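PDB 4P52: homoserine kinase from Cytophaga hutchinsonii, which probably catalyses the ATP-dependent phosphorylation of homoserine to O-phosphohomoserine, a step on the route to threonine, as a member of the GHMP kinase family. Local coordinates for residues A[212-225]-A[249-261]. Numbering follows the deposited sequence.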
loop_
_atom_site.group_PDB
_atom_site.type_symbol
_atom_site.label_atom_id
_atom_site.label_comp_id
_atom_site.label_asym_id
_atom_site.label_seq_id
_atom_site.Cartn_x
_atom_site.Cartn_y
_atom_site.Cartn_z
ATOM N N ILE A 212 -19.576 7.090 -12.715
ATOM C CA ILE A 212 -19.909 5.681 -12.679
ATOM C C ILE A 212 -19.253 4.938 -11.495
ATOM O O ILE A 212 -19.679 3.856 -11.148
ATOM C CB ILE A 212 -19.603 5.029 -14.022
ATOM C CG1 ILE A 212 -20.399 3.745 -14.188
ATOM C CG2 ILE A 212 -18.107 4.833 -14.157
ATOM C CD1 ILE A 212 -20.227 3.095 -15.543
ATOM N N LEU A 213 -18.232 5.533 -10.884
ATOM C CA LEU A 213 -17.630 4.954 -9.671
ATOM C C LEU A 213 -18.649 4.818 -8.554
ATOM O O LEU A 213 -19.515 5.674 -8.439
ATOM C CB LEU A 213 -16.472 5.798 -9.162
ATOM C CG LEU A 213 -15.378 6.139 -10.162
ATOM C CD1 LEU A 213 -14.486 7.211 -9.565
ATOM C CD2 LEU A 213 -14.596 4.915 -10.613
ATOM N N PRO A 214 -18.558 3.740 -7.741
ATOM C CA PRO A 214 -19.423 3.629 -6.548
ATOM C C PRO A 214 -19.115 4.740 -5.547
ATOM O O PRO A 214 -17.969 5.221 -5.486
ATOM C CB PRO A 214 -19.031 2.269 -5.938
ATOM C CG PRO A 214 -17.682 1.968 -6.500
ATOM C CD PRO A 214 -17.623 2.600 -7.858
ATOM N N LYS A 215 -20.120 5.167 -4.792
ATOM C CA LYS A 215 -19.897 6.156 -3.749
ATOM C C LYS A 215 -19.434 5.474 -2.484
ATOM O O LYS A 215 -18.648 6.040 -1.726
ATOM C CB LYS A 215 -21.162 6.960 -3.482
ATOM C CG LYS A 215 -21.501 7.926 -4.601
ATOM C CD LYS A 215 -22.950 8.376 -4.501
ATOM C CE LYS A 215 -23.378 9.132 -5.750
ATOM N NZ LYS A 215 -24.857 9.311 -5.757
ATOM N N GLN A 216 -19.949 4.263 -2.276
ATOM C CA GLN A 216 -19.682 3.427 -1.116
ATOM C C GLN A 216 -19.115 2.104 -1.597
ATOM O O GLN A 216 -19.564 1.575 -2.616
ATOM C CB GLN A 216 -20.984 3.107 -0.383
ATOM C CG GLN A 216 -21.704 4.289 0.231
ATOM C CD GLN A 216 -20.956 4.854 1.420
ATOM O OE1 GLN A 216 -20.296 5.900 1.314
ATOM N NE2 GLN A 216 -21.024 4.153 2.553
ATOM N N ILE A 217 -18.160 1.541 -0.864
ATOM C CA ILE A 217 -17.684 0.194 -1.166
ATOM C C ILE A 217 -17.645 -0.651 0.096
ATOM O O ILE A 217 -17.539 -0.128 1.193
ATOM C CB ILE A 217 -16.286 0.225 -1.791
ATOM C CG1 ILE A 217 -15.286 0.833 -0.808
ATOM C CG2 ILE A 217 -16.294 1.024 -3.103
ATOM C CD1 ILE A 217 -13.875 0.699 -1.306
ATOM N N ALA A 218 -17.714 -1.965 -0.054
ATOM C CA ALA A 218 -17.676 -2.849 1.115
ATOM C C ALA A 218 -16.264 -2.813 1.763
ATOM O O ALA A 218 -15.243 -2.705 1.064
ATOM C CB ALA A 218 -18.064 -4.262 0.715
ATOM N N LEU A 219 -16.206 -2.923 3.088
ATOM C CA LEU A 219 -14.931 -2.910 3.800
ATOM C C LEU A 219 -13.988 -3.994 3.271
ATOM O O LEU A 219 -12.831 -3.709 2.949
ATOM C CB LEU A 219 -15.156 -3.081 5.301
ATOM C CG LEU A 219 -13.939 -2.914 6.223
ATOM C CD1 LEU A 219 -13.147 -1.622 6.004
ATOM C CD2 LEU A 219 -14.390 -3.051 7.669
ATOM N N SER A 220 -14.504 -5.218 3.155
ATOM C CA SER A 220 -13.735 -6.361 2.657
ATOM C C SER A 220 -13.193 -6.163 1.246
ATOM O O SER A 220 -12.125 -6.687 0.938
ATOM C CB SER A 220 -14.563 -7.640 2.707
ATOM O OG SER A 220 -15.513 -7.628 1.655
ATOM N N GLN A 221 -13.913 -5.418 0.399
ATOM C CA GLN A 221 -13.395 -5.017 -0.904
ATOM C C GLN A 221 -12.262 -4.008 -0.750
ATOM O O GLN A 221 -11.258 -4.078 -1.470
ATOM C CB GLN A 221 -14.487 -4.408 -1.799
ATOM C CG GLN A 221 -15.423 -5.377 -2.510
ATOM C CD GLN A 221 -14.692 -6.466 -3.304
ATOM O OE1 GLN A 221 -14.261 -7.485 -2.741
ATOM N NE2 GLN A 221 -14.566 -6.265 -4.616
ATOM N N ALA A 222 -12.421 -3.048 0.158
ATOM C CA ALA A 222 -11.365 -2.072 0.373
ATOM C C ALA A 222 -10.069 -2.758 0.878
ATOM O O ALA A 222 -8.963 -2.449 0.412
ATOM C CB ALA A 222 -11.822 -0.973 1.323
ATOM N N VAL A 223 -10.229 -3.711 1.802
ATOM C CA VAL A 223 -9.108 -4.440 2.391
ATOM C C VAL A 223 -8.385 -5.194 1.294
ATOM O O VAL A 223 -7.159 -5.106 1.185
ATOM C CB VAL A 223 -9.585 -5.428 3.466
ATOM C CG1 VAL A 223 -8.527 -6.488 3.761
ATOM C CG2 VAL A 223 -9.983 -4.669 4.725
ATOM N N ALA A 224 -9.145 -5.919 0.472
ATOM C CA ALA A 224 -8.560 -6.599 -0.675
ATOM C C ALA A 224 -7.717 -5.621 -1.494
ATOM O O ALA A 224 -6.599 -5.956 -1.924
ATOM C CB ALA A 224 -9.646 -7.239 -1.533
ATOM N N GLN A 225 -8.225 -4.402 -1.688
ATOM C CA GLN A 225 -7.513 -3.428 -2.529
ATOM C C GLN A 225 -6.255 -2.892 -1.832
ATOM O O GLN A 225 -5.188 -2.769 -2.451
ATOM C CB GLN A 225 -8.433 -2.283 -2.951
ATOM C CG GLN A 225 -7.872 -1.433 -4.075
ATOM C CD GLN A 225 -8.472 -1.744 -5.433
ATOM O OE1 GLN A 225 -8.992 -2.849 -5.685
ATOM N NE2 GLN A 225 -8.420 -0.759 -6.325
ATOM N N GLN A 249 -4.401 -6.350 -9.406
ATOM C CA GLN A 249 -5.817 -6.706 -9.481
ATOM C C GLN A 249 -6.564 -5.496 -8.964
ATOM O O GLN A 249 -6.219 -4.941 -7.907
ATOM C CB GLN A 249 -6.175 -7.908 -8.593
ATOM C CG GLN A 249 -5.408 -9.205 -8.789
ATOM C CD GLN A 249 -5.285 -9.609 -10.250
ATOM O OE1 GLN A 249 -6.227 -9.458 -11.035
ATOM N NE2 GLN A 249 -4.112 -10.121 -10.629
ATOM N N ASP A 250 -7.576 -5.065 -9.704
ATOM C CA ASP A 250 -8.376 -3.945 -9.271
ATOM C C ASP A 250 -9.792 -4.434 -9.174
ATOM O O ASP A 250 -10.402 -4.760 -10.173
ATOM C CB ASP A 250 -8.234 -2.786 -10.251
ATOM C CG ASP A 250 -9.167 -1.610 -9.931
ATOM O OD1 ASP A 250 -9.817 -1.569 -8.834
ATOM O OD2 ASP A 250 -9.252 -0.720 -10.811
ATOM N N HIS A 251 -10.318 -4.498 -7.965
ATOM C CA HIS A 251 -11.659 -5.051 -7.790
ATOM C C HIS A 251 -12.766 -3.998 -7.633
ATOM O O HIS A 251 -13.931 -4.337 -7.465
ATOM C CB HIS A 251 -11.656 -6.069 -6.639
ATOM C CG HIS A 251 -10.951 -7.344 -6.981
ATOM N ND1 HIS A 251 -11.058 -7.943 -8.226
ATOM C CD2 HIS A 251 -10.125 -8.132 -6.251
ATOM C CE1 HIS A 251 -10.327 -9.043 -8.248
ATOM N NE2 HIS A 251 -9.752 -9.181 -7.063
ATOM N N ILE A 252 -12.403 -2.728 -7.719
ATOM C CA ILE A 252 -13.355 -1.666 -7.455
ATOM C C ILE A 252 -13.617 -0.792 -8.680
ATOM O O ILE A 252 -14.767 -0.660 -9.103
ATOM C CB ILE A 252 -12.907 -0.807 -6.254
ATOM C CG1 ILE A 252 -13.047 -1.627 -4.978
ATOM C CG2 ILE A 252 -13.712 0.483 -6.155
ATOM C CD1 ILE A 252 -12.026 -1.279 -3.930
ATOM N N VAL A 253 -12.556 -0.214 -9.235
ATOM C CA VAL A 253 -12.670 0.840 -10.233
ATOM C C VAL A 253 -12.813 0.255 -11.634
ATOM O O VAL A 253 -13.785 0.530 -12.318
ATOM C CB VAL A 253 -11.469 1.820 -10.174
ATOM C CG1 VAL A 253 -11.513 2.822 -11.323
ATOM C CG2 VAL A 253 -11.490 2.573 -8.861
ATOM N N GLU A 254 -11.851 -0.555 -12.049
ATOM C CA GLU A 254 -11.896 -1.190 -13.365
ATOM C C GLU A 254 -13.230 -1.930 -13.660
ATOM O O GLU A 254 -13.816 -1.691 -14.705
ATOM C CB GLU A 254 -10.707 -2.115 -13.544
ATOM C CG GLU A 254 -10.633 -2.787 -14.894
ATOM C CD GLU A 254 -9.882 -4.113 -14.816
ATOM O OE1 GLU A 254 -8.620 -4.092 -14.742
ATOM O OE2 GLU A 254 -10.567 -5.173 -14.824
ATOM N N PRO A 255 -13.731 -2.795 -12.739
ATOM C CA PRO A 255 -15.036 -3.408 -13.055
ATOM C C PRO A 255 -16.168 -2.379 -13.270
ATOM O O PRO A 255 -17.050 -2.625 -14.080
ATOM C CB PRO A 255 -15.351 -4.283 -11.831
ATOM C CG PRO A 255 -14.124 -4.296 -10.982
ATOM C CD PRO A 255 -13.242 -3.160 -11.390
ATOM N N ALA A 256 -16.131 -1.242 -12.576
ATOM C CA ALA A 256 -17.106 -0.174 -12.805
ATOM C C ALA A 256 -16.903 0.569 -14.134
ATOM O O ALA A 256 -17.874 0.803 -14.850
ATOM C CB ALA A 256 -17.145 0.801 -11.628
ATOM N N ARG A 257 -15.662 0.927 -14.469
ATOM C CA ARG A 257 -15.375 1.709 -15.672
ATOM C C ARG A 257 -15.267 0.928 -16.974
ATOM O O ARG A 257 -15.461 1.467 -18.055
ATOM C CB ARG A 257 -14.078 2.450 -15.504
ATOM C CG ARG A 257 -14.232 3.670 -14.659
ATOM C CD ARG A 257 -12.907 4.378 -14.547
ATOM N NE ARG A 257 -13.138 5.681 -13.952
ATOM C CZ ARG A 257 -12.200 6.436 -13.416
ATOM N NH1 ARG A 257 -10.930 6.027 -13.379
ATOM N NH2 ARG A 257 -12.548 7.598 -12.914
ATOM N N SER A 258 -14.949 -0.344 -16.881
ATOM C CA SER A 258 -14.638 -1.097 -18.076
ATOM C C SER A 258 -15.852 -1.197 -19.023
ATOM O O SER A 258 -15.655 -1.365 -20.218
ATOM C CB SER A 258 -14.120 -2.482 -17.705
ATOM O OG SER A 258 -15.216 -3.279 -17.301
ATOM N N VAL A 259 -17.079 -1.098 -18.508
ATOM C CA VAL A 259 -18.247 -1.052 -19.369
ATOM C C VAL A 259 -18.232 0.122 -20.350
ATOM O O VAL A 259 -18.871 0.033 -21.414
ATOM C CB VAL A 259 -19.591 -1.010 -18.598
ATOM C CG1 VAL A 259 -19.765 -2.270 -17.762
ATOM C CG2 VAL A 259 -19.729 0.255 -17.746
ATOM N N LEU A 260 -17.534 1.213 -19.987
ATOM C CA LEU A 260 -17.421 2.381 -20.838
ATOM C C LEU A 260 -16.408 2.197 -21.954
ATOM O O LEU A 260 -16.401 2.972 -22.908
ATOM C CB LEU A 260 -17.011 3.593 -20.015
ATOM C CG LEU A 260 -18.020 4.039 -18.948
ATOM C CD1 LEU A 260 -17.449 5.176 -18.107
ATOM C CD2 LEU A 260 -19.383 4.407 -19.539
ATOM N N ILE A 261 -15.534 1.203 -21.859
ATOM C CA ILE A 261 -14.471 1.096 -22.849
ATOM C C ILE A 261 -14.716 -0.038 -23.824
ATOM O O ILE A 261 -14.696 -1.211 -23.445
ATOM C CB ILE A 261 -13.087 0.922 -22.190
ATOM C CG1 ILE A 261 -12.782 2.122 -21.291
ATOM C CG2 ILE A 261 -12.015 0.670 -23.250
ATOM C CD1 ILE A 261 -11.618 1.906 -20.338
#
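Ile-252 pushes its side chain into the bend where strand 216-218 turns into the helix beginning at Leu-219, and its CD1 lies 3.8 Å from CD1 of Ile-217, the two side chains crossing at about a right angle. The same methyl meets the aliphatic part of Gln-225, whose polar end illustrates how one amide can bind two unlike partners. With CG anti to the backbone N (chi1 -166°) and the chain bent at chi2, Gln-225 accepts a hydrogen bond from His-251 N on a lone pair of OE1, 3.1 Å away and in the carbonyl plane. Its NE2 donates a nearly straight hydrogen bond (165°) to Asp-250 OD1, 3.0 Å away, coming from above the carboxylate plane. Asp-250 OD1 also accepts from the backbone N of Ile-252 and Val-253, capping the turn that leads into helix 253-257, and OD2 accepts from Glu-254 N at 2.9 Å. Replacing Asp-250 by an alanine removes the carboxylate, which would probably leave three backbone N-H groups without their acceptor and Gln-225 NE2 with little beyond its weak bond to Cys-40 O.

Leu-213 lays CD2 over one face of the Arg-257 guanidinium, 3.7 Å from its NE, which is bonded to Ala-209 O. Ile-212 reaches Leu-260 tip to tip, CG2 to CD1 at 4.0 Å. Strand 216-218 pairs antiparallel with a strand of the second subunit, so the contact ties helix 253-257, in the GHMP kinase C-terminal region, to the dimer interface. Three donors converging on one buried carboxylate oxygen probably favour the ionised form of Asp-250.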